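Local coordinates for protein alpha-L-rhamnosidase (Streptomyces avermitilis, PDB 3W5M) that releases terminal non-reducing alpha-L-rhamnose residues by hydrolysis from alpha-L-rhamnosides such as naringin, rutin, hesperidin and gum arabic, and binds L-rhamnose through a calcium-dependent carbohydrate-binding module, at residues A154-F159 and S225-S230; A175-N180 and R204-I209; D179-V184 and A192-E197. All coordinates share one frame; numbering follows the deposited sequence.

Contact 1 of 3, residues A154-F159 and S225-S230; sequences AATRWF and SASNAS. With CA (calcium ion), chain B.
Arg157 and Ala226 form a hydrogen-bonded pair of an antiparallel sheet, with the strand directions 156° apart. Arg157 N donates to Ala226 O at 2.8 Å, and Ala226 N answers to Arg157 O at 3.0 Å. A third backbone bond, Asn228 N to Ala155 O (2.8 Å), carries the pairing past the last paired residues. Among side chains the polar link is Thr156 OG1 to Ser227 OG at 2.6 Å; these residues are a non-hydrogen-bonded pair, and each hydroxyl lies anti to its own carbonyl carbon, which brings the two together.

Apolar contacts flank this link. Thr156 CG2 sits 3.5 Å above one face of the Trp158 indole, toward its rim, and Trp158 CD1 lies 3.9 Å from Ser225 CB. On the side of Ala226, Phe159 CE1 comes within 4.2 Å of Ala226 CB, while the Arg157 guanidinium leads off to Glu145.

The metal contact is Asn228 OD1, 2.3 Å from calcium. Its CG is anti to the backbone N (chi1 -176°), and ND2 bonds to Pro153 O and Gly232 O, holding the amide's rotation. With Asp179 OD1, Asn180 OD1, the backbone O of Pro233 and three waters it completes the calcium site of the CBM67 beta-sandwich.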
loop_
_atom_site.group_PDB
_atom_site.type_symbol
_atom_site.label_atom_id
_atom_site.label_comp_id
_atom_site.label_asym_id
_atom_site.label_seq_id
_atom_site.Cartn_x
_atom_site.Cartn_y
_atom_site.Cartn_z
ATOM N N ALA A 154 38.527 22.268 -8.497
ATOM C CA ALA A 154 37.731 21.952 -7.311
ATOM C C ALA A 154 37.949 23.065 -6.272
ATOM O O ALA A 154 38.817 22.961 -5.384
ATOM C CB ALA A 154 38.131 20.604 -6.722
ATOM N N ALA A 155 37.171 24.133 -6.389
ATOM C CA ALA A 155 37.384 25.303 -5.569
ATOM C C ALA A 155 36.063 26.015 -5.297
ATOM O O ALA A 155 35.020 25.663 -5.870
ATOM C CB ALA A 155 38.377 26.231 -6.254
ATOM N N THR A 156 36.122 26.987 -4.392
ATOM C CA THR A 156 35.000 27.894 -4.110
ATOM C C THR A 156 35.200 29.199 -4.870
ATOM O O THR A 156 36.332 29.694 -4.973
ATOM C CB THR A 156 34.886 28.127 -2.592
ATOM O OG1 THR A 156 34.696 26.860 -1.968
ATOM C CG2 THR A 156 33.702 29.077 -2.207
ATOM N N ARG A 157 34.112 29.740 -5.426
ATOM C CA ARG A 157 34.125 31.066 -6.060
ATOM C C ARG A 157 33.016 31.914 -5.426
ATOM O O ARG A 157 32.071 31.368 -4.859
ATOM C CB ARG A 157 33.955 30.977 -7.569
ATOM C CG ARG A 157 35.029 30.095 -8.222
ATOM C CD ARG A 157 36.376 30.780 -8.185
ATOM N NE ARG A 157 37.452 30.017 -8.830
ATOM C CZ ARG A 157 38.513 29.505 -8.198
ATOM N NH1 ARG A 157 38.662 29.629 -6.875
ATOM N NH2 ARG A 157 39.466 28.862 -8.911
ATOM N N TRP A 158 33.182 33.231 -5.493
ATOM C CA TRP A 158 32.274 34.161 -4.811
ATOM C C TRP A 158 31.663 35.107 -5.842
ATOM O O TRP A 158 32.343 35.495 -6.822
ATOM C CB TRP A 158 33.064 34.929 -3.733
ATOM C CG TRP A 158 33.551 34.022 -2.624
ATOM C CD1 TRP A 158 32.909 33.745 -1.450
ATOM C CD2 TRP A 158 34.776 33.258 -2.600
ATOM N NE1 TRP A 158 33.651 32.865 -0.699
ATOM C CE2 TRP A 158 34.794 32.543 -1.384
ATOM C CE3 TRP A 158 35.854 33.110 -3.496
ATOM C CZ2 TRP A 158 35.852 31.693 -1.025
ATOM C CZ3 TRP A 158 36.894 32.259 -3.156
ATOM C CH2 TRP A 158 36.887 31.558 -1.926
ATOM N N PHE A 159 30.405 35.496 -5.619
ATOM C CA PHE A 159 29.625 36.269 -6.586
ATOM C C PHE A 159 28.780 37.299 -5.872
ATOM O O PHE A 159 28.211 36.990 -4.806
ATOM C CB PHE A 159 28.669 35.351 -7.348
ATOM C CG PHE A 159 29.380 34.223 -8.059
ATOM C CD1 PHE A 159 29.739 33.089 -7.340
ATOM C CD2 PHE A 159 29.755 34.326 -9.403
ATOM C CE1 PHE A 159 30.437 32.047 -7.953
ATOM C CE2 PHE A 159 30.441 33.273 -10.019
ATOM C CZ PHE A 159 30.779 32.156 -9.300
ATOM N N SER A 225 28.128 32.235 -2.603
ATOM C CA SER A 225 29.340 31.384 -2.732
ATOM C C SER A 225 28.915 30.084 -3.412
ATOM O O SER A 225 27.793 29.628 -3.230
ATOM C CB SER A 225 29.990 31.113 -1.370
ATOM O OG SER A 225 29.122 30.367 -0.524
ATOM N N ALA A 226 29.786 29.516 -4.241
ATOM C CA ALA A 226 29.493 28.250 -4.886
ATOM C C ALA A 226 30.791 27.478 -4.945
ATOM O O ALA A 226 31.858 28.067 -5.152
ATOM C CB ALA A 226 28.938 28.473 -6.286
ATOM N N SER A 227 30.697 26.158 -4.780
ATOM C CA SER A 227 31.889 25.314 -4.749
ATOM C C SER A 227 31.776 24.176 -5.744
ATOM O O SER A 227 30.707 23.570 -5.904
ATOM C CB SER A 227 32.135 24.766 -3.342
ATOM O OG SER A 227 32.310 25.850 -2.436
ATOM N N ASN A 228 32.886 23.882 -6.409
ATOM C CA ASN A 228 32.946 22.725 -7.304
ATOM C C ASN A 228 33.649 21.618 -6.536
ATOM O O ASN A 228 34.721 21.854 -5.964
ATOM C CB ASN A 228 33.724 23.106 -8.560
ATOM C CG ASN A 228 33.766 21.993 -9.614
ATOM O OD1 ASN A 228 32.945 21.084 -9.627
ATOM N ND2 ASN A 228 34.736 22.091 -10.518
ATOM N N ALA A 229 33.048 20.427 -6.513
ATOM C CA ALA A 229 33.492 19.329 -5.626
ATOM C C ALA A 229 34.731 18.585 -6.114
ATOM O O ALA A 229 35.481 17.987 -5.322
ATOM C CB ALA A 229 32.353 18.353 -5.405
ATOM N N SER A 230 34.952 18.605 -7.417
ATOM C CA SER A 230 36.110 17.961 -7.996
ATOM C C SER A 230 36.385 18.605 -9.344
ATOM O O SER A 230 35.531 19.311 -9.886
ATOM C CB SER A 230 35.837 16.466 -8.176
ATOM O OG SER A 230 34.741 16.303 -9.047
HETATM CA CA CA B . 31.266 19.710 -10.486
HETATM O O HOH W 1 33.191 18.435 -11.197
HETATM O O HOH W 2 30.706 17.235 -9.961
HETATM O O HOH W 3 30.105 18.261 -12.344
#

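Contact 2 of 3, residues A175-N180 and R204-I209; sequences AISADN and RRPAVI. With CA (calcium ion), chain B.
Ile176 and Ala207 hold the tight part of this contact: Ile176 N donates to Ala207 O at 2.9 Å, and Ala207 N returns a bond to Ile176 O at 3.0 Å. On the face they share, Ile176 CG2 meets Ile209 CD1 at 3.8 Å, the two side chains crossing obliquely. An unusual chi2 of 102°, far from a staggered value, brings Ile209 CD1 to this position. Ala175 CB and Val208 CG2 meet on the other face at 4.1 Å. Ser177 CB lies 3.9 Å from Pro206 CG, and that buried proline also packs on Leu135 and Val295. Ser177 OG, turned anti to the main-chain N (chi1 -170°), bonds to Trp203 O, just ahead of 204-209.

The loose side begins here. Arg204 and Arg205 are exposed and point away from the opposing strand; Arg204 NE pairs with Glu201, and Arg205 NH2 bonds to Asn200 O. Strand 175-179 diverges and ends at Asp179, which a cis peptide joins to Asn180; the OD1 atoms of both bind calcium. Strand 207-210 lies outermost in a four-stranded antiparallel sheet, next to strand 171-179, which leads into the rhamnose- and calcium-binding site of CBM67.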
loop_
_atom_site.group_PDB
_atom_site.type_symbol
_atom_site.label_atom_id
_atom_site.label_comp_id
_atom_site.label_asym_id
_atom_site.label_seq_id
_atom_site.Cartn_x
_atom_site.Cartn_y
_atom_site.Cartn_z
ATOM N N ALA A 175 14.686 30.730 -7.368
ATOM C CA ALA A 175 14.970 29.354 -7.785
ATOM C C ALA A 175 16.483 29.326 -8.060
ATOM O O ALA A 175 17.015 30.237 -8.678
ATOM C CB ALA A 175 14.202 29.008 -9.050
ATOM N N ILE A 176 17.164 28.306 -7.563
ATOM C CA ILE A 176 18.631 28.306 -7.606
ATOM C C ILE A 176 19.134 26.861 -7.620
ATOM O O ILE A 176 18.576 25.976 -6.966
ATOM C CB ILE A 176 19.221 29.129 -6.435
ATOM C CG1 ILE A 176 20.762 29.198 -6.482
ATOM C CG2 ILE A 176 18.770 28.551 -5.098
ATOM C CD1 ILE A 176 21.375 30.360 -5.722
ATOM N N SER A 177 20.170 26.619 -8.410
ATOM C CA SER A 177 20.822 25.336 -8.418
ATOM C C SER A 177 22.324 25.551 -8.618
ATOM O O SER A 177 22.716 26.558 -9.205
ATOM C CB SER A 177 20.267 24.517 -9.588
ATOM O OG SER A 177 20.715 23.172 -9.502
ATOM N N ALA A 178 23.161 24.621 -8.148
ATOM C CA ALA A 178 24.593 24.741 -8.463
ATOM C C ALA A 178 25.214 23.383 -8.647
ATOM O O ALA A 178 24.833 22.433 -7.977
ATOM C CB ALA A 178 25.346 25.501 -7.372
ATOM N N ASP A 179 26.166 23.328 -9.565
ATOM C CA ASP A 179 27.122 22.241 -9.658
ATOM C C ASP A 179 28.412 22.765 -8.987
ATOM O O ASP A 179 29.169 23.494 -9.634
ATOM C CB ASP A 179 27.367 21.978 -11.151
ATOM C CG ASP A 179 28.300 20.783 -11.399
ATOM O OD1 ASP A 179 29.027 20.421 -10.476
ATOM O OD2 ASP A 179 28.330 20.255 -12.520
ATOM N N ASN A 180 28.709 22.430 -7.719
ATOM C CA ASN A 180 27.997 21.435 -6.909
ATOM C C ASN A 180 27.169 21.952 -5.756
ATOM O O ASN A 180 26.136 21.356 -5.433
ATOM C CB ASN A 180 29.003 20.416 -6.353
ATOM C CG ASN A 180 29.610 19.588 -7.452
ATOM O OD1 ASN A 180 30.718 19.872 -7.923
ATOM N ND2 ASN A 180 28.848 18.603 -7.934
ATOM N N ARG A 204 20.911 18.773 -10.263
ATOM C CA ARG A 204 19.698 18.242 -10.897
ATOM C C ARG A 204 18.412 18.698 -10.255
ATOM O O ARG A 204 17.344 18.610 -10.885
ATOM C CB ARG A 204 19.707 16.721 -10.854
ATOM C CG ARG A 204 20.827 16.082 -11.649
ATOM C CD ARG A 204 20.643 14.572 -11.654
ATOM N NE ARG A 204 21.815 13.905 -12.196
ATOM C CZ ARG A 204 22.060 13.742 -13.491
ATOM N NH1 ARG A 204 21.205 14.194 -14.407
ATOM N NH2 ARG A 204 23.170 13.120 -13.861
ATOM N N ARG A 205 18.495 19.157 -9.007
ATOM C CA ARG A 205 17.293 19.419 -8.202
ATOM C C ARG A 205 17.314 20.824 -7.637
ATOM O O ARG A 205 17.637 21.020 -6.460
ATOM C CB ARG A 205 17.096 18.369 -7.086
ATOM C CG ARG A 205 16.830 16.959 -7.628
ATOM C CD ARG A 205 16.884 15.868 -6.572
ATOM N NE ARG A 205 18.159 15.829 -5.865
ATOM C CZ ARG A 205 19.241 15.173 -6.276
ATOM N NH1 ARG A 205 19.227 14.478 -7.411
ATOM N NH2 ARG A 205 20.352 15.222 -5.544
ATOM N N PRO A 206 17.014 21.817 -8.491
ATOM C CA PRO A 206 16.932 23.212 -8.034
ATOM C C PRO A 206 15.967 23.391 -6.869
ATOM O O PRO A 206 14.924 22.749 -6.831
ATOM C CB PRO A 206 16.390 23.965 -9.261
ATOM C CG PRO A 206 16.701 23.104 -10.415
ATOM C CD PRO A 206 16.742 21.682 -9.929
ATOM N N ALA A 207 16.324 24.261 -5.935
ATOM C CA ALA A 207 15.448 24.654 -4.831
ATOM C C ALA A 207 14.699 25.926 -5.204
ATOM O O ALA A 207 15.234 26.811 -5.912
ATOM C CB ALA A 207 16.256 24.879 -3.573
ATOM N N VAL A 208 13.461 26.022 -4.718
ATOM C CA VAL A 208 12.675 27.241 -4.835
ATOM C C VAL A 208 12.385 27.765 -3.421
ATOM O O VAL A 208 11.857 27.036 -2.594
ATOM C CB VAL A 208 11.349 27.001 -5.599
ATOM C CG1 VAL A 208 10.541 28.296 -5.705
ATOM C CG2 VAL A 208 11.643 26.489 -6.993
ATOM N N ILE A 209 12.738 29.021 -3.160
ATOM C CA ILE A 209 12.674 29.602 -1.805
ATOM C C ILE A 209 11.842 30.878 -1.863
ATOM O O ILE A 209 12.073 31.718 -2.723
ATOM C CB ILE A 209 14.074 29.993 -1.260
ATOM C CG1 ILE A 209 15.073 28.829 -1.351
ATOM C CG2 ILE A 209 13.978 30.486 0.196
ATOM C CD1 ILE A 209 16.032 28.948 -2.521
HETATM CA CA CA B . 31.266 19.710 -10.486
HETATM O O HOH W 3 30.105 18.261 -12.344
HETATM O O HOH W 2 30.706 17.235 -9.961
HETATM O O HOH W 1 33.191 18.435 -11.197
#

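Contact 3 of 3, residues D179-V184 and A192-E197; sequences DNVYAV and ARTDLE. With CA (calcium ion), chain B.
Tyr182 and Thr194 meet at the open end of a beta hairpin formed by strands 181-186 and 189-193, an edge of one sheet of the CBM67 sandwich. The main bump is the threonine side chain, which fits against the tyrosine ring: OG1 lies 3.4 Å above one face, toward the rim, and Thr194 CG2 is 3.9 Å from Tyr182 CE2. Tyr182 CG sits between its backbone N and carbonyl carbon (chi1 62°), which lays the ring alongside the partner strand and sets its hydroxyl end against the side chains of Ala207 and Ile176 of the other sheet. With an alanine at Tyr182 the two sheets would probably be left with a gap between them, the Thr194 side chain without the ring it packs on, and the water at Tyr182 OH without that partner.

Val181 is a second bump. Its CG1 presses on the backbone at Asp195, and its CG2 approaches Leu196 CG at 3.7 Å, the side chains at about a right angle, though Leu196 is poorly ordered. On the same strand Ala183 CB fits under the Arg193 guanidinium, 3.6 Å from its plane; the arginine chain bends back at chi3 (58°), and NH2 reaches Glu190. On the other face Val184 CG1 rests 3.9 Å from Ala192 CB.

Backbone bonds set this register. Val184 N donates almost linearly to Ala192 O, and Thr194 N bonds to Tyr182 O at 2.9 Å, in the carbonyl plane. On the strand's other edge, toward strand 218-227, Asn180 and Val181 together stand opposite Ser227, a classic bulge. Tyr182 N donates to Thr194 OG1 at 3.2 Å, the hydroxyl standing in for a backbone carbonyl. A water hydrogen-bonded to Thr194 OG1 bridges to Asn180, donating to its O at 2.8 Å.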
loop_
_atom_site.group_PDB
_atom_site.type_symbol
_atom_site.label_atom_id
_atom_site.label_comp_id
_atom_site.label_asym_id
_atom_site.label_seq_id
_atom_site.Cartn_x
_atom_site.Cartn_y
_atom_site.Cartn_z
ATOM N N ASP A 179 26.166 23.328 -9.565
ATOM C CA ASP A 179 27.122 22.241 -9.658
ATOM C C ASP A 179 28.412 22.765 -8.987
ATOM O O ASP A 179 29.169 23.494 -9.634
ATOM C CB ASP A 179 27.367 21.978 -11.151
ATOM C CG ASP A 179 28.300 20.783 -11.399
ATOM O OD1 ASP A 179 29.027 20.421 -10.476
ATOM O OD2 ASP A 179 28.330 20.255 -12.520
ATOM N N ASN A 180 28.709 22.430 -7.719
ATOM C CA ASN A 180 27.997 21.435 -6.909
ATOM C C ASN A 180 27.169 21.952 -5.756
ATOM O O ASN A 180 26.136 21.356 -5.433
ATOM C CB ASN A 180 29.003 20.416 -6.353
ATOM C CG ASN A 180 29.610 19.588 -7.452
ATOM O OD1 ASN A 180 30.718 19.872 -7.923
ATOM N ND2 ASN A 180 28.848 18.603 -7.934
ATOM N N VAL A 181 27.615 23.033 -5.120
ATOM C CA VAL A 181 26.869 23.572 -3.966
ATOM C C VAL A 181 26.881 25.096 -3.944
ATOM O O VAL A 181 27.718 25.730 -4.613
ATOM C CB VAL A 181 27.422 23.073 -2.600
ATOM C CG1 VAL A 181 27.221 21.570 -2.431
ATOM C CG2 VAL A 181 28.886 23.467 -2.404
ATOM N N TYR A 182 25.983 25.679 -3.148
ATOM C CA TYR A 182 25.862 27.134 -3.072
ATOM C C TYR A 182 25.470 27.586 -1.661
ATOM O O TYR A 182 24.963 26.791 -0.865
ATOM C CB TYR A 182 24.854 27.653 -4.100
ATOM C CG TYR A 182 23.457 27.130 -3.873
ATOM C CD1 TYR A 182 22.617 27.723 -2.936
ATOM C CD2 TYR A 182 22.984 26.019 -4.570
ATOM C CE1 TYR A 182 21.341 27.231 -2.700
ATOM C CE2 TYR A 182 21.704 25.525 -4.349
ATOM C CZ TYR A 182 20.885 26.143 -3.412
ATOM O OH TYR A 182 19.625 25.645 -3.179
ATOM N N ALA A 183 25.731 28.859 -1.355
ATOM C CA ALA A 183 25.140 29.527 -0.187
ATOM C C ALA A 183 24.773 30.937 -0.652
ATOM O O ALA A 183 25.632 31.684 -1.116
ATOM C CB ALA A 183 26.126 29.576 0.970
ATOM N N VAL A 184 23.492 31.268 -0.595
ATOM C CA VAL A 184 23.021 32.541 -1.116
ATOM C C VAL A 184 22.436 33.410 0.010
ATOM O O VAL A 184 21.794 32.887 0.944
ATOM C CB VAL A 184 22.034 32.340 -2.299
ATOM C CG1 VAL A 184 20.913 31.366 -1.925
ATOM C CG2 VAL A 184 21.490 33.671 -2.777
ATOM N N ALA A 192 19.396 30.504 1.781
ATOM C CA ALA A 192 19.442 29.096 1.374
ATOM C C ALA A 192 20.885 28.658 1.172
ATOM O O ALA A 192 21.742 29.473 0.829
ATOM C CB ALA A 192 18.664 28.895 0.077
ATOM N N ARG A 193 21.128 27.368 1.373
ATOM C CA ARG A 193 22.415 26.736 1.074
ATOM C C ARG A 193 22.255 25.246 0.848
ATOM O O ARG A 193 21.275 24.644 1.275
ATOM C CB ARG A 193 23.440 26.965 2.194
ATOM C CG ARG A 193 23.166 26.201 3.481
ATOM C CD ARG A 193 24.444 25.914 4.277
ATOM N NE ARG A 193 25.164 27.137 4.627
ATOM C CZ ARG A 193 26.369 27.487 4.170
ATOM N NH1 ARG A 193 27.046 26.697 3.340
ATOM N NH2 ARG A 193 26.907 28.634 4.557
ATOM N N THR A 194 23.218 24.671 0.143
ATOM C CA THR A 194 23.406 23.223 0.047
ATOM C C THR A 194 24.814 22.901 0.517
ATOM O O THR A 194 25.684 23.782 0.526
ATOM C CB THR A 194 23.151 22.679 -1.372
ATOM O OG1 THR A 194 23.851 23.475 -2.343
ATOM C CG2 THR A 194 21.674 22.738 -1.685
ATOM N N ASP A 195 25.051 21.661 0.942
ATOM C CA ASP A 195 26.331 21.331 1.604
ATOM C C ASP A 195 27.130 20.261 0.857
ATOM O O ASP A 195 26.552 19.282 0.368
ATOM C CB ASP A 195 26.100 20.944 3.074
ATOM C CG ASP A 195 25.439 22.068 3.879
ATOM O OD1 ASP A 195 26.090 23.107 4.140
ATOM O OD2 ASP A 195 24.252 21.918 4.245
ATOM N N LEU A 196 28.449 20.465 0.760
ATOM C CA LEU A 196 29.326 19.583 -0.031
ATOM C C LEU A 196 29.240 18.115 0.375
ATOM O O LEU A 196 29.146 17.236 -0.489
ATOM C CB LEU A 196 30.792 20.063 -0.020
ATOM C CG LEU A 196 31.320 20.908 -1.197
ATOM C CD1 LEU A 196 32.815 21.171 -1.065
ATOM C CD2 LEU A 196 31.013 20.261 -2.545
ATOM N N GLU A 197 29.259 17.862 1.684
ATOM C CA GLU A 197 29.145 16.497 2.217
ATOM C C GLU A 197 27.819 15.803 1.861
ATOM O O GLU A 197 27.798 14.591 1.618
ATOM C CB GLU A 197 29.447 16.430 3.736
ATOM C CG GLU A 197 29.296 17.731 4.529
ATOM C CD GLU A 197 27.882 17.993 5.036
ATOM O OE1 GLU A 197 26.957 17.202 4.742
ATOM O OE2 GLU A 197 27.688 19.008 5.741
HETATM CA CA CA B . 31.266 19.710 -10.486
HETATM O O HOH W 3 30.105 18.261 -12.344
HETATM O O HOH W 4 23.514 22.147 -4.721
HETATM O O HOH W 2 30.706 17.235 -9.961
HETATM O O HOH W 5 18.699 24.913 -0.780
HETATM O O HOH W 1 33.191 18.435 -11.197
#

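In the fold
All three contacts lie within CBM67 and touch one calcium ion. Contacts 1 and 3 are about 9 Å apart between centres and share a sheet, in which strand 218-227 separates strand 156-165 from strand 181-186; contact 2 belongs to the facing sheet, its centre about 9 Å from that of contact 3 and about 14 Å from that of contact 1. Strands 171-179 and 181-186 follow each other, so Asp179 and Asn180, common to contacts 2 and 3, mark the crossing between sheets. Both of those contacts fall, in chain order, between the two segments of contact 1. The calcium thus ties residues brought from both sheets, consistent with the loss of rhamnose binding when calcium is removed.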